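Local coordinates for protein neurotoxin (PDB 2QN0) that cleaves SNARE proteins as the zinc-dependent protease light chain of botulinum neurotoxin type C, which probably blocks neurotransmitter release, at residues N121-I124 against N125-D128; G275-I278 against D279-P282; N316-I319 against G320-K323; F399-P402 against K403-L406; L406-L409 against F410-Q413. One frame throughout, in Å; residues are numbered along the deposited sequence.

Interaction 1 of 5, residues N121-I124 against N125-D128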
loop_
_atom_site.group_PDB
_atom_site.type_symbol
_atom_site.label_atom_id
_atom_site.label_comp_id
_atom_site.label_asym_id
_atom_site.label_seq_id
_atom_site.Cartn_x
_atom_site.Cartn_y
_atom_site.Cartn_z
ATOM N N ASN A 121 15.895 17.618 -7.116
ATOM C CA ASN A 121 17.258 18.140 -7.055
ATOM C C ASN A 121 18.328 17.326 -7.784
ATOM O O ASN A 121 19.511 17.668 -7.738
ATOM C CB ASN A 121 17.667 18.345 -5.596
ATOM C CG ASN A 121 16.978 19.539 -4.967
ATOM O OD1 ASN A 121 16.980 20.631 -5.533
ATOM N ND2 ASN A 121 16.393 19.342 -3.794
ATOM N N THR A 122 17.926 16.251 -8.452
ATOM C CA THR A 122 18.875 15.431 -9.197
ATOM C C THR A 122 19.190 16.121 -10.523
ATOM O O THR A 122 18.286 16.591 -11.211
ATOM C CB THR A 122 18.290 14.040 -9.510
ATOM O OG1 THR A 122 17.968 13.371 -8.286
ATOM C CG2 THR A 122 19.290 13.205 -10.299
ATOM N N PRO A 123 20.479 16.210 -10.893
ATOM C CA PRO A 123 20.824 16.859 -12.161
ATOM C C PRO A 123 20.101 16.168 -13.311
ATOM O O PRO A 123 19.927 14.947 -13.299
ATOM C CB PRO A 123 22.338 16.682 -12.236
ATOM C CG PRO A 123 22.742 16.749 -10.796
ATOM C CD PRO A 123 21.693 15.885 -10.122
ATOM N N ILE A 124 19.683 16.945 -14.303
ATOM C CA ILE A 124 18.963 16.401 -15.448
ATOM C C ILE A 124 19.693 15.278 -16.192
ATOM O O ILE A 124 19.053 14.406 -16.785
ATOM C CB ILE A 124 18.606 17.524 -16.451
ATOM C CG1 ILE A 124 17.640 18.512 -15.788
ATOM C CG2 ILE A 124 17.978 16.938 -17.705
ATOM C CD1 ILE A 124 17.255 19.686 -16.668
ATOM N N ASN A 125 21.022 15.285 -16.162
ATOM C CA ASN A 125 21.782 14.251 -16.868
ATOM C C ASN A 125 22.156 13.062 -15.985
ATOM O O ASN A 125 22.944 12.210 -16.395
ATOM C CB ASN A 125 23.068 14.849 -17.452
ATOM C CG ASN A 125 24.085 15.218 -16.382
ATOM O OD1 ASN A 125 23.825 15.091 -15.183
ATOM N ND2 ASN A 125 25.253 15.681 -16.815
ATOM N N THR A 126 21.568 12.987 -14.797
ATOM C CA THR A 126 21.913 11.932 -13.851
ATOM C C THR A 126 20.821 10.966 -13.398
ATOM O O THR A 126 19.659 11.343 -13.246
ATOM C CB THR A 126 22.517 12.565 -12.581
ATOM O OG1 THR A 126 23.681 13.320 -12.935
ATOM C CG2 THR A 126 22.893 11.495 -11.557
ATOM N N PHE A 127 21.227 9.713 -13.194
ATOM C CA PHE A 127 20.362 8.653 -12.667
ATOM C C PHE A 127 20.947 8.443 -11.268
ATOM O O PHE A 127 22.115 8.081 -11.147
ATOM C CB PHE A 127 20.524 7.331 -13.435
ATOM C CG PHE A 127 19.554 7.136 -14.578
ATOM C CD1 PHE A 127 18.430 7.940 -14.724
ATOM C CD2 PHE A 127 19.760 6.106 -15.496
ATOM C CE1 PHE A 127 17.524 7.719 -15.769
ATOM C CE2 PHE A 127 18.861 5.878 -16.541
ATOM C CZ PHE A 127 17.740 6.685 -16.678
ATOM N N ASP A 128 20.165 8.682 -10.219
ATOM C CA ASP A 128 20.658 8.493 -8.855
ATOM C C ASP A 128 19.868 7.384 -8.174
ATOM O O ASP A 128 18.741 7.591 -7.727
ATOM C CB ASP A 128 20.537 9.792 -8.056
ATOM C CG ASP A 128 21.092 9.669 -6.647
ATOM O OD1 ASP A 128 21.661 8.609 -6.306
ATOM O OD2 ASP A 128 20.962 10.644 -5.877
HETATM O O HOH W 1 20.161 13.053 -6.795
HETATM O O HOH W 2 17.777 12.816 -14.715
#

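Interaction 2 of 5, residues G275-I278 against D279-P282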
loop_
_atom_site.group_PDB
_atom_site.type_symbol
_atom_site.label_atom_id
_atom_site.label_comp_id
_atom_site.label_asym_id
_atom_site.label_seq_id
_atom_site.Cartn_x
_atom_site.Cartn_y
_atom_site.Cartn_z
ATOM N N GLY A 275 -14.766 4.874 -7.472
ATOM C CA GLY A 275 -16.213 4.875 -7.614
ATOM C C GLY A 275 -16.774 6.281 -7.763
ATOM O O GLY A 275 -16.030 7.213 -8.060
ATOM N N PRO A 276 -18.089 6.465 -7.562
ATOM C CA PRO A 276 -18.774 7.762 -7.672
ATOM C C PRO A 276 -18.159 8.861 -6.802
ATOM O O PRO A 276 -18.301 10.050 -7.096
ATOM C CB PRO A 276 -20.203 7.432 -7.242
ATOM C CG PRO A 276 -20.363 6.018 -7.671
ATOM C CD PRO A 276 -19.050 5.389 -7.271
ATOM N N THR A 277 -17.483 8.453 -5.731
ATOM C CA THR A 277 -16.837 9.380 -4.804
ATOM C C THR A 277 -15.861 10.312 -5.512
ATOM O O THR A 277 -15.618 11.428 -5.055
ATOM C CB THR A 277 -16.071 8.609 -3.695
ATOM O OG1 THR A 277 -17.012 7.952 -2.845
ATOM C CG2 THR A 277 -15.213 9.554 -2.855
ATOM N N ILE A 278 -15.294 9.847 -6.621
ATOM C CA ILE A 278 -14.345 10.652 -7.380
ATOM C C ILE A 278 -14.986 11.981 -7.782
ATOM O O ILE A 278 -14.303 12.997 -7.900
ATOM C CB ILE A 278 -13.870 9.891 -8.638
ATOM C CG1 ILE A 278 -12.964 8.728 -8.215
ATOM C CG2 ILE A 278 -13.122 10.833 -9.582
ATOM C CD1 ILE A 278 -12.549 7.804 -9.348
ATOM N N ASP A 279 -16.302 11.972 -7.971
ATOM C CA ASP A 279 -17.020 13.184 -8.359
ATOM C C ASP A 279 -17.034 14.261 -7.275
ATOM O O ASP A 279 -17.428 15.401 -7.533
ATOM C CB ASP A 279 -18.453 12.842 -8.768
ATOM C CG ASP A 279 -18.510 11.990 -10.022
ATOM O OD1 ASP A 279 -17.760 12.284 -10.974
ATOM O OD2 ASP A 279 -19.308 11.033 -10.059
ATOM N N LEU A 280 -16.621 13.905 -6.061
ATOM C CA LEU A 280 -16.573 14.882 -4.975
ATOM C C LEU A 280 -15.465 15.890 -5.270
ATOM O O LEU A 280 -15.495 17.017 -4.781
ATOM C CB LEU A 280 -16.308 14.204 -3.627
ATOM C CG LEU A 280 -17.446 13.365 -3.029
ATOM C CD1 LEU A 280 -17.012 12.802 -1.682
ATOM C CD2 LEU A 280 -18.695 14.221 -2.862
ATOM N N ILE A 281 -14.477 15.477 -6.060
ATOM C CA ILE A 281 -13.386 16.379 -6.424
ATOM C C ILE A 281 -13.873 17.199 -7.620
ATOM O O ILE A 281 -14.310 16.634 -8.622
ATOM C CB ILE A 281 -12.123 15.614 -6.868
ATOM C CG1 ILE A 281 -11.660 14.667 -5.756
ATOM C CG2 ILE A 281 -11.003 16.608 -7.198
ATOM C CD1 ILE A 281 -10.504 13.775 -6.172
ATOM N N PRO A 282 -13.809 18.537 -7.528
ATOM C CA PRO A 282 -14.261 19.377 -8.644
ATOM C C PRO A 282 -13.593 18.936 -9.945
ATOM O O PRO A 282 -12.381 18.732 -9.988
ATOM C CB PRO A 282 -13.832 20.778 -8.213
ATOM C CG PRO A 282 -13.945 20.714 -6.715
ATOM C CD PRO A 282 -13.323 19.363 -6.408
#

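Interaction 3 of 5, residues N316-I319 against G320-K323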
loop_
_atom_site.group_PDB
_atom_site.type_symbol
_atom_site.label_atom_id
_atom_site.label_comp_id
_atom_site.label_asym_id
_atom_site.label_seq_id
_atom_site.Cartn_x
_atom_site.Cartn_y
_atom_site.Cartn_z
ATOM N N ASN A 316 26.704 3.270 -14.358
ATOM C CA ASN A 316 26.964 3.939 -15.632
ATOM C C ASN A 316 26.808 3.021 -16.837
ATOM O O ASN A 316 26.226 3.409 -17.849
ATOM C CB ASN A 316 28.367 4.559 -15.650
ATOM C CG ASN A 316 28.451 5.839 -14.841
ATOM O OD1 ASN A 316 27.571 6.695 -14.925
ATOM N ND2 ASN A 316 29.520 5.983 -14.067
ATOM N N LYS A 317 27.321 1.799 -16.734
ATOM C CA LYS A 317 27.236 0.860 -17.844
ATOM C C LYS A 317 25.815 0.348 -18.090
ATOM O O LYS A 317 25.557 -0.316 -19.093
ATOM C CB LYS A 317 28.176 -0.326 -17.603
ATOM C CG LYS A 317 27.706 -1.288 -16.525
ATOM C CD LYS A 317 28.709 -2.416 -16.305
ATOM C CE LYS A 317 29.903 -1.954 -15.486
ATOM N NZ LYS A 317 29.510 -1.605 -14.086
ATOM N N TYR A 318 24.895 0.667 -17.183
ATOM C CA TYR A 318 23.513 0.213 -17.318
ATOM C C TYR A 318 22.517 1.344 -17.574
ATOM O O TYR A 318 21.314 1.169 -17.384
ATOM C CB TYR A 318 23.100 -0.563 -16.062
ATOM C CG TYR A 318 24.017 -1.727 -15.758
ATOM C CD1 TYR A 318 24.158 -2.776 -16.661
ATOM C CD2 TYR A 318 24.774 -1.758 -14.585
ATOM C CE1 TYR A 318 25.036 -3.831 -16.411
ATOM C CE2 TYR A 318 25.656 -2.809 -14.324
ATOM C CZ TYR A 318 25.781 -3.839 -15.242
ATOM O OH TYR A 318 26.655 -4.875 -15.000
ATOM N N ILE A 319 23.013 2.496 -18.011
ATOM C CA ILE A 319 22.135 3.630 -18.280
ATOM C C ILE A 319 21.113 3.296 -19.363
ATOM O O ILE A 319 19.936 3.636 -19.239
ATOM C CB ILE A 319 22.952 4.881 -18.691
ATOM C CG1 ILE A 319 23.705 5.420 -17.472
ATOM C CG2 ILE A 319 22.033 5.949 -19.272
ATOM C CD1 ILE A 319 24.644 6.578 -17.777
ATOM N N GLY A 320 21.559 2.618 -20.417
ATOM C CA GLY A 320 20.657 2.257 -21.497
ATOM C C GLY A 320 19.555 1.322 -21.038
ATOM O O GLY A 320 18.396 1.462 -21.435
ATOM N N GLU A 321 19.924 0.360 -20.199
ATOM C CA GLU A 321 18.979 -0.616 -19.665
ATOM C C GLU A 321 17.870 0.066 -18.875
ATOM O O GLU A 321 16.688 -0.226 -19.061
ATOM C CB GLU A 321 19.702 -1.595 -18.737
ATOM C CG GLU A 321 18.786 -2.625 -18.084
ATOM C CD GLU A 321 19.477 -3.396 -16.975
ATOM O OE1 GLU A 321 20.693 -3.649 -17.105
ATOM O OE2 GLU A 321 18.809 -3.758 -15.981
ATOM N N TYR A 322 18.255 0.968 -17.981
ATOM C CA TYR A 322 17.262 1.647 -17.165
ATOM C C TYR A 322 16.467 2.690 -17.927
ATOM O O TYR A 322 15.315 2.964 -17.596
ATOM C CB TYR A 322 17.920 2.219 -15.907
ATOM C CG TYR A 322 18.184 1.106 -14.921
ATOM C CD1 TYR A 322 19.372 0.374 -14.960
ATOM C CD2 TYR A 322 17.177 0.677 -14.058
ATOM C CE1 TYR A 322 19.541 -0.768 -14.169
ATOM C CE2 TYR A 322 17.330 -0.456 -13.272
ATOM C CZ TYR A 322 18.510 -1.178 -13.335
ATOM O OH TYR A 322 18.626 -2.328 -12.593
ATOM N N LYS A 323 17.067 3.257 -18.965
ATOM C CA LYS A 323 16.354 4.227 -19.783
ATOM C C LYS A 323 15.192 3.469 -20.427
ATOM O O LYS A 323 14.054 3.938 -20.433
ATOM C CB LYS A 323 17.284 4.795 -20.861
ATOM C CG LYS A 323 16.599 5.691 -21.881
ATOM C CD LYS A 323 17.623 6.287 -22.839
ATOM C CE LYS A 323 16.957 7.092 -23.941
ATOM N NZ LYS A 323 17.968 7.642 -24.888
HETATM O O HOH W 3 22.655 -0.443 -20.498
HETATM O O HOH W 4 24.151 1.861 -21.421
#

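Interaction 4 of 5, residues F399-P402 against K403-L406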
loop_
_atom_site.group_PDB
_atom_site.type_symbol
_atom_site.label_atom_id
_atom_site.label_comp_id
_atom_site.label_asym_id
_atom_site.label_seq_id
_atom_site.Cartn_x
_atom_site.Cartn_y
_atom_site.Cartn_z
ATOM N N PHE A 399 -13.984 -15.237 2.937
ATOM C CA PHE A 399 -14.855 -15.735 4.007
ATOM C C PHE A 399 -16.123 -16.423 3.495
ATOM O O PHE A 399 -16.710 -17.248 4.195
ATOM C CB PHE A 399 -15.308 -14.585 4.918
ATOM C CG PHE A 399 -14.212 -13.970 5.740
ATOM C CD1 PHE A 399 -13.601 -14.685 6.767
ATOM C CD2 PHE A 399 -13.818 -12.652 5.515
ATOM C CE1 PHE A 399 -12.615 -14.099 7.562
ATOM C CE2 PHE A 399 -12.835 -12.054 6.304
ATOM C CZ PHE A 399 -12.231 -12.777 7.332
ATOM N N ASN A 400 -16.551 -16.069 2.286
ATOM C CA ASN A 400 -17.787 -16.609 1.714
ATOM C C ASN A 400 -17.616 -17.986 1.079
ATOM O O ASN A 400 -17.853 -18.179 -0.115
ATOM C CB ASN A 400 -18.340 -15.602 0.708
ATOM C CG ASN A 400 -18.454 -14.210 1.305
ATOM O OD1 ASN A 400 -18.958 -14.050 2.416
ATOM N ND2 ASN A 400 -17.984 -13.200 0.578
ATOM N N ILE A 401 -17.233 -18.942 1.917
ATOM C CA ILE A 401 -16.971 -20.318 1.505
ATOM C C ILE A 401 -18.226 -21.180 1.359
ATOM O O ILE A 401 -19.017 -21.304 2.292
ATOM C CB ILE A 401 -16.017 -20.987 2.514
ATOM C CG1 ILE A 401 -14.747 -20.139 2.657
ATOM C CG2 ILE A 401 -15.667 -22.398 2.056
ATOM C CD1 ILE A 401 -13.882 -20.509 3.849
ATOM N N PRO A 402 -18.412 -21.795 0.180
ATOM C CA PRO A 402 -19.562 -22.656 -0.117
ATOM C C PRO A 402 -19.664 -23.856 0.828
ATOM O O PRO A 402 -20.753 -24.210 1.282
ATOM C CB PRO A 402 -19.306 -23.087 -1.560
ATOM C CG PRO A 402 -18.552 -21.924 -2.128
ATOM C CD PRO A 402 -17.578 -21.614 -1.022
ATOM N N LYS A 403 -18.520 -24.471 1.118
ATOM C CA LYS A 403 -18.461 -25.630 2.005
ATOM C C LYS A 403 -18.992 -25.294 3.392
ATOM O O LYS A 403 -19.472 -26.171 4.113
ATOM C CB LYS A 403 -17.019 -26.126 2.122
ATOM C CG LYS A 403 -16.851 -27.340 3.025
ATOM C CD LYS A 403 -15.385 -27.612 3.325
ATOM C CE LYS A 403 -14.763 -26.469 4.121
ATOM N NZ LYS A 403 -13.324 -26.708 4.419
ATOM N N SER A 404 -18.895 -24.023 3.766
ATOM C CA SER A 404 -19.369 -23.571 5.068
ATOM C C SER A 404 -20.803 -23.069 4.942
ATOM O O SER A 404 -21.433 -22.715 5.938
ATOM C CB SER A 404 -18.480 -22.436 5.588
ATOM O OG SER A 404 -17.116 -22.823 5.631
ATOM N N ASN A 405 -21.309 -23.046 3.713
ATOM C CA ASN A 405 -22.661 -22.567 3.438
ATOM C C ASN A 405 -22.747 -21.077 3.756
ATOM O O ASN A 405 -23.760 -20.591 4.259
ATOM C CB ASN A 405 -23.685 -23.344 4.269
ATOM C CG ASN A 405 -23.699 -24.821 3.931
ATOM O OD1 ASN A 405 -23.913 -25.203 2.779
ATOM N ND2 ASN A 405 -23.466 -25.660 4.932
ATOM N N LEU A 406 -21.667 -20.364 3.455
ATOM C CA LEU A 406 -21.581 -18.927 3.699
ATOM C C LEU A 406 -21.352 -18.175 2.395
ATOM O O LEU A 406 -20.891 -17.033 2.400
ATOM C CB LEU A 406 -20.423 -18.632 4.656
ATOM C CG LEU A 406 -20.547 -19.111 6.102
ATOM C CD1 LEU A 406 -19.212 -18.955 6.809
ATOM C CD2 LEU A 406 -21.634 -18.315 6.813
HETATM O O HOH W 5 -23.321 -24.116 0.309
#

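Interaction 5 of 5, residues L406-L409 against F410-Q413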
loop_
_atom_site.group_PDB
_atom_site.type_symbol
_atom_site.label_atom_id
_atom_site.label_comp_id
_atom_site.label_asym_id
_atom_site.label_seq_id
_atom_site.Cartn_x
_atom_site.Cartn_y
_atom_site.Cartn_z
ATOM N N LEU A 406 -21.667 -20.364 3.455
ATOM C CA LEU A 406 -21.581 -18.927 3.699
ATOM C C LEU A 406 -21.352 -18.175 2.395
ATOM O O LEU A 406 -20.891 -17.033 2.400
ATOM C CB LEU A 406 -20.423 -18.632 4.656
ATOM C CG LEU A 406 -20.547 -19.111 6.102
ATOM C CD1 LEU A 406 -19.212 -18.955 6.809
ATOM C CD2 LEU A 406 -21.634 -18.315 6.813
ATOM N N ASN A 407 -21.681 -18.814 1.279
ATOM C CA ASN A 407 -21.485 -18.214 -0.034
ATOM C C ASN A 407 -22.687 -17.435 -0.564
ATOM O O ASN A 407 -22.595 -16.789 -1.606
ATOM C CB ASN A 407 -21.105 -19.302 -1.039
ATOM C CG ASN A 407 -22.164 -20.380 -1.152
ATOM O OD1 ASN A 407 -22.561 -20.982 -0.155
ATOM N ND2 ASN A 407 -22.628 -20.629 -2.371
ATOM N N VAL A 408 -23.810 -17.494 0.144
ATOM C CA VAL A 408 -25.008 -16.783 -0.288
ATOM C C VAL A 408 -25.102 -15.416 0.383
ATOM O O VAL A 408 -24.946 -15.295 1.597
ATOM C CB VAL A 408 -26.290 -17.589 0.035
ATOM C CG1 VAL A 408 -27.520 -16.835 -0.447
ATOM C CG2 VAL A 408 -26.222 -18.958 -0.634
ATOM N N LEU A 409 -25.353 -14.391 -0.425
ATOM C CA LEU A 409 -25.473 -13.020 0.059
ATOM C C LEU A 409 -24.360 -12.605 1.017
ATOM O O LEU A 409 -24.610 -11.973 2.046
ATOM C CB LEU A 409 -26.842 -12.807 0.718
ATOM C CG LEU A 409 -28.040 -12.944 -0.232
ATOM C CD1 LEU A 409 -29.336 -12.706 0.525
ATOM C CD2 LEU A 409 -27.902 -11.949 -1.375
ATOM N N PHE A 410 -23.132 -12.976 0.673
ATOM C CA PHE A 410 -21.961 -12.613 1.464
ATOM C C PHE A 410 -22.058 -12.940 2.953
ATOM O O PHE A 410 -21.482 -12.238 3.782
ATOM C CB PHE A 410 -21.694 -11.112 1.284
ATOM C CG PHE A 410 -21.796 -10.656 -0.142
ATOM C CD1 PHE A 410 -20.772 -10.921 -1.047
ATOM C CD2 PHE A 410 -22.941 -10.011 -0.598
ATOM C CE1 PHE A 410 -20.890 -10.554 -2.385
ATOM C CE2 PHE A 410 -23.069 -9.639 -1.935
ATOM C CZ PHE A 410 -22.039 -9.913 -2.831
ATOM N N MET A 411 -22.769 -14.009 3.298
ATOM C CA MET A 411 -22.911 -14.380 4.702
ATOM C C MET A 411 -21.590 -14.557 5.439
ATOM O O MET A 411 -21.517 -14.346 6.652
ATOM C CB MET A 411 -23.746 -15.658 4.834
ATOM C CG MET A 411 -25.228 -15.397 4.982
ATOM S SD MET A 411 -26.172 -16.913 5.217
ATOM C CE MET A 411 -27.151 -16.919 3.728
ATOM N N GLY A 412 -20.542 -14.944 4.716
ATOM C CA GLY A 412 -19.247 -15.127 5.351
ATOM C C GLY A 412 -18.713 -13.845 5.971
ATOM O O GLY A 412 -17.933 -13.879 6.927
ATOM N N GLN A 413 -19.134 -12.709 5.421
ATOM C CA GLN A 413 -18.700 -11.403 5.915
ATOM C C GLN A 413 -19.718 -10.786 6.869
ATOM O O GLN A 413 -19.483 -9.714 7.431
ATOM C CB GLN A 413 -18.484 -10.449 4.741
ATOM C CG GLN A 413 -17.281 -10.767 3.877
ATOM C CD GLN A 413 -17.230 -9.883 2.649
ATOM O OE1 GLN A 413 -17.690 -10.267 1.571
ATOM N NE2 GLN A 413 -16.692 -8.680 2.813
HETATM O O HOH W 6 -22.089 -14.142 -1.795
#

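Interaction 1 of 5, residues N121-I124 against N125-D128
T122 OG1 is gripped from two directions, by the backbone N of N119 and by a water that reaches across to D128. The water oxygen lies 2.7 Å from T122 OG1 and donates to D128 OD2, also at 2.7 Å. This bridge flanks a type I beta turn, P123 to T126, through which the chain enters strand 126-128. T126 N closes the turn by donating to P123 O (3.0 Å, 155° at the hydrogen). Beneath the turn, the methyl of T122 meets T126: CG2 stands 3.5 Å from T126 O, and the two threonine side chains cross at about a right angle.

Further out, a second water can donate to I124 O and T126 O, although other acceptors compete for its protons. D128 is held at its other oxygen too: OD1 accepts from N311 ND2 on the parallel partner strand 309-311 and from D130 N, so the carboxylate has little rotational freedom. F127 points to the other side and packs edge-to-face with F116.

On the outer side of the turn the polar groups serve one another. N125 holds CG between its backbone N and carbonyl carbon (chi1 70°), which carries the amide oxygen OD1 back toward its neighbour, where it accepts from T126 OG1 at 2.9 Å. The proline ring lies alongside this pair, with P123 CB 3.7 Å from N125 OD1 and equally 3.7 Å from T126 OG1.

Interaction 2 of 5, residues G275-I278 against D279-P282
T277 and L280 meet one turn apart, CG2 of the threonine 3.9 Å from CD1 of the leucine, their side chains crossing obliquely on the outside of a 3-10 helix. Backbone atoms form the rest of this first shell. D279 N donates to P276 O at 2.9 Å, L280 N to T277 O at 2.9 Å, and I281 N to I278 O at 3.1 Å: three successive i to i+3 bonds, the 3-10 pattern. Side-chain carbons crowd onto the same carbonyls. L280 CB packs 3.2 Å from T277 O, and D279 CB comes to 3.3 Å from P276 O.

The carboxylate of D279 stays beside the first turn because its CG lies next to the backbone N and opposite the carbonyl carbon (chi1 -65°). That brings OD2 close to P276 O without any bond, since both are acceptors, while OD1 has a long, weak ion pair with R286. The same arginine bonds through NE to I281 O, tying the end of the 3-10 segment to the next helix. G275, at a positive phi of 76°, precedes the 3-10 segment, and its O accepts from I278 N. At the far end I281 leaves helical geometry.

The whole piece is the connection between helix 267-273 and helix 283-304. T277 and I281 both pack on I270 of the first helix, the one that also carries the zinc ligand E269, and P282 takes the N-cap position of the second.

Interaction 3 of 5, residues N316-I319 against G320-K323
Two backbone bonds start the helix here: Y322 N donates to Y318 O (3.1 Å, 166° at the hydrogen), and K323 N to I319 O at 2.9 Å. Both are i to i+4 bonds, and Y318 occupies the N-cap position.

Water serves the amides of the first turn. One water accepts from E321 N at 2.9 Å and donates to K317 O. A second accepts from G320 N, also at 2.9 Å, and gives a weak bond to the same K317 oxygen. Through these waters the G320 and E321 amides of the first turn are linked to K317 O.

The aromatic contacts lie along one side. The Y322 ring turns its edge to Y318 O, which lies in the ring plane 3.2 Å from CD1, while the same ring edge packs against Y318 CB. The Y318 ring points outward, with K317 CG resting over the centre of one face.

Charge enters through E321. Its chain runs extended from a CG anti to the backbone N (chi1 178°), side by side with Y318, so that OE1 comes within 3.6 Å of Y318 CD1. The carboxylate and ring planes are 68° apart. The other oxygen, OE2, forms a salt bridge to K325 one turn on.

Beyond these residues the Y322 ring meets F129 edge-to-face and I319 packs on I307. The contact is thus the beginning of helix 319-330, just after strand 309-311, which pairs in parallel with strand 126-128.

Interaction 4 of 5, residues F399-P402 against K403-L406
I401 O takes two backbone donors from opposite faces of its carbonyl plane, L406 N at 3.0 Å (165° at the hydrogen) and S404 N at 3.1 Å, while P402 O accepts from N405 N at 2.8 Å. The flanking L406 O also makes a CA-H...O contact with N400 CA at 3.2 Å, where N400 forms the centre of an inverse gamma turn.

I401 lies across the turn and packs against S404 and K403, its CB 3.8 Å from S404 OG and its CG2 4.0 Å from K403 CB. With CG anti to the backbone N (chi1 -180°), the K403 chain runs outward, bends at chi3 and carries NZ to N391 OD1. On the outer side a water can donate to P402 O (2.7 Å) and to N405 OD1, though other acceptors nearby compete for its protons. The F399 ring points away, to an edge-to-face contact with Y393.

The L406-to-I401 bond enclosing the N405-to-P402 bond, with N405 at a positive phi of 65°, is the pattern of a Schellman motif, which here turns the chain back on itself within the long connection between strands 383-384 and 422-423.

Interaction 5 of 5, residues L406-L409 against F410-Q413
M411 packs tightly against V408 and L406. Its backbone N donates to V408 O at 3.0 Å (151° at the hydrogen), and its side chain then wraps that same oxygen, with CG at 3.4 Å from V408 O and CE at 3.5 Å. A bend at chi3 (-115°) brings the methyl round so that CE lies 3.9 Å from V408 CB, the two side chains running side by side. On the other flank L406 CD2 touches M411 CB at 3.9 Å, and a weak bond from G412 N to L406 O closes the base.

The reversal between them is a turn of inverted handedness: L409 and F410 both have positive phi and psi near the left-handed helical region, as in a type III' beta turn, and a right-handed 3-10 segment through M411 to Q413 follows. Q413 N bonds back to F410 O, while Q413 NE2 donates to C220 O and Q370 O, and OE1 accepts from N400 ND2.

The looser side is bridged by water. One molecule donates to N407 O at 2.7 Å and accepts from F410 N at 2.9 Å, linking the two backbone atoms, and it lies over one face of the F410 ring, offset toward the rim.

How the interactions relate
The five contacts fall into two pairs and one that stands apart. Interactions 1 and 3 touch, F127 CE2 lying 3.7 Å from I319 O, so strand 126-128, through F127, packs on the first turn of helix 319-330. Interactions 4 and 5 are consecutive, share L406, and are joined by a probable hydrogen bond, N400 ND2 to Q413 OE1, at 3.1 Å. These pairs lie on opposite sides of the chain's centre, with interactions 1 and 4 about 54 Å apart between centres. Interaction 2 comes nearest interaction 5, about 16 Å between closest atoms. It approaches the active site, the T277 side chain about 11 Å from the zinc ion bound by H229, H233 and E269.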